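Local coordinates for protein proteolytically activated form of PPO4 Tyrosinase (Agaricus bisporus var. bisporus H97, PDB 4OUA) that catalyses the o-hydroxylation of monophenols and the oxidation of the resulting o-diphenols to o-quinones at a copper centre, the initial step of melanin synthesis, at residues 206-211 with 254-259. Numbering follows the deposited sequence.
Sequences GKLDLE and HGFVGR. With CU1 (copper (I) ion), chain D.
Lys207 reaches across to the C-terminal end of helix 246-258, where its NZ donates to two backbone carbonyls, Phe256 O at 2.8 Å and Arg259 O at 2.6 Å. The ammonium sits off both carbonyl planes, tilted out of each. Its chain leaves with CG anti to the backbone N (chi1 -174°) and bends at chi3, which turns the amine onto the two oxygens; Asn192 OD1 accepts from the same NZ. Arg259 is the first residue past the helix, and the ammonium at this C-terminal end probably sits favourably against the negative end of the helix dipole. Without this amine, as with an alanine here, the Phe256 and Arg259 carbonyls would probably lose their shared donor, and Asn192 OD1 its partner.

One turn along, Glu211 lays CG over one face of the Phe256 ring, with CB against CZ and CE2. Glu211 CG stands 3.9 Å from the centroid of the Phe256 ring, a CH-pi contact, and the carboxylate plane lies 21° from that of the ring. The buried Leu208 comes in obliquely, CD1 3.8 Å from Phe256 CB.

The two helical segments run roughly antiparallel, their axes at 153°. Two residues before Phe256 on the same helix, His254 NE2 binds copper at 2.0 Å, a site completed by His250 and His282: the contact packs helix 201-224 against a histidine-bearing helix of the tyrosinase di-copper site.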
# COMPACT_ATOMS: atom_id res chain seq x y z
N GLY A 206 7.06 5.45 -20.58
CA GLY A 206 6.61 6.54 -21.43
C GLY A 206 5.30 7.13 -20.96
O GLY A 206 5.11 8.35 -20.97
N LYS A 207 4.38 6.26 -20.54
CA LYS A 207 3.07 6.69 -20.06
C LYS A 207 3.19 7.54 -18.80
O LYS A 207 2.56 8.59 -18.68
CB LYS A 207 2.19 5.47 -19.79
CG LYS A 207 0.76 5.82 -19.42
CD LYS A 207 0.04 4.62 -18.82
CE LYS A 207 0.06 3.42 -19.75
NZ LYS A 207 -0.64 2.25 -19.15
N LEU A 208 4.01 7.07 -17.86
CA LEU A 208 4.22 7.77 -16.60
C LEU A 208 4.84 9.14 -16.82
O LEU A 208 4.43 10.13 -16.19
CB LEU A 208 5.10 6.94 -15.67
CG LEU A 208 4.38 5.94 -14.75
CD1 LEU A 208 3.20 5.29 -15.46
CD2 LEU A 208 5.36 4.89 -14.24
N ASP A 209 5.82 9.21 -17.71
CA ASP A 209 6.52 10.45 -17.98
C ASP A 209 5.56 11.53 -18.48
O ASP A 209 5.68 12.70 -18.12
CB ASP A 209 7.63 10.22 -19.01
CG ASP A 209 8.63 11.36 -19.06
OD1 ASP A 209 8.85 12.00 -18.01
OD2 ASP A 209 9.19 11.61 -20.14
N LEU A 210 4.59 11.12 -19.30
CA LEU A 210 3.61 12.05 -19.86
C LEU A 210 2.54 12.44 -18.85
O LEU A 210 2.08 13.58 -18.83
CB LEU A 210 2.95 11.45 -21.10
CG LEU A 210 3.81 11.34 -22.36
CD1 LEU A 210 3.01 10.75 -23.51
CD2 LEU A 210 4.36 12.71 -22.74
N GLU A 211 2.15 11.49 -18.00
CA GLU A 211 1.09 11.73 -17.02
C GLU A 211 1.62 12.41 -15.76
O GLU A 211 0.85 12.75 -14.86
CB GLU A 211 0.40 10.41 -16.65
CG GLU A 211 -0.38 9.77 -17.79
CD GLU A 211 -1.62 10.57 -18.18
OE1 GLU A 211 -1.95 11.54 -17.47
OE2 GLU A 211 -2.26 10.22 -19.20
N HIS A 254 -3.41 3.08 -10.42
CA HIS A 254 -3.74 1.70 -10.76
C HIS A 254 -3.93 1.56 -12.26
O HIS A 254 -3.57 0.55 -12.86
CB HIS A 254 -4.99 1.24 -10.02
CG HIS A 254 -4.75 0.90 -8.58
ND1 HIS A 254 -4.07 -0.23 -8.19
CD2 HIS A 254 -5.11 1.53 -7.44
CE1 HIS A 254 -4.01 -0.28 -6.87
NE2 HIS A 254 -4.63 0.78 -6.39
N GLY A 255 -4.51 2.58 -12.89
CA GLY A 255 -4.73 2.59 -14.32
C GLY A 255 -3.44 2.70 -15.11
O GLY A 255 -3.24 1.99 -16.08
N PHE A 256 -2.56 3.60 -14.68
CA PHE A 256 -1.29 3.82 -15.36
C PHE A 256 -0.46 2.55 -15.42
O PHE A 256 0.15 2.25 -16.44
CB PHE A 256 -0.48 4.92 -14.66
CG PHE A 256 -1.11 6.29 -14.74
CD1 PHE A 256 -2.10 6.56 -15.67
CD2 PHE A 256 -0.69 7.30 -13.90
CE1 PHE A 256 -2.67 7.81 -15.75
CE2 PHE A 256 -1.26 8.56 -13.98
CZ PHE A 256 -2.25 8.81 -14.90
N VAL A 257 -0.45 1.80 -14.32
CA VAL A 257 0.41 0.63 -14.20
C VAL A 257 -0.21 -0.62 -14.81
O VAL A 257 0.47 -1.40 -15.48
CB VAL A 257 0.75 0.35 -12.72
CG1 VAL A 257 1.53 -0.95 -12.60
CG2 VAL A 257 1.52 1.51 -12.12
N GLY A 258 -1.50 -0.82 -14.57
CA GLY A 258 -2.16 -2.05 -14.97
C GLY A 258 -2.80 -2.03 -16.34
O GLY A 258 -2.85 -3.06 -17.02
N ARG A 259 -3.27 -0.87 -16.77
CA ARG A 259 -4.02 -0.75 -18.02
C ARG A 259 -3.12 -0.46 -19.22
O ARG A 259 -2.62 0.65 -19.38
CB ARG A 259 -5.09 0.33 -17.89
CG ARG A 259 -6.09 0.38 -19.04
CD ARG A 259 -6.93 -0.88 -19.10
NE ARG A 259 -8.11 -0.71 -19.94
CZ ARG A 259 -8.12 -0.89 -21.25
NH1 ARG A 259 -7.02 -1.25 -21.89
NH2 ARG A 259 -9.25 -0.71 -21.93
CU CU1 D . -5.58 0.82 -4.63
O HOH W 1 -7.47 -0.35 -4.21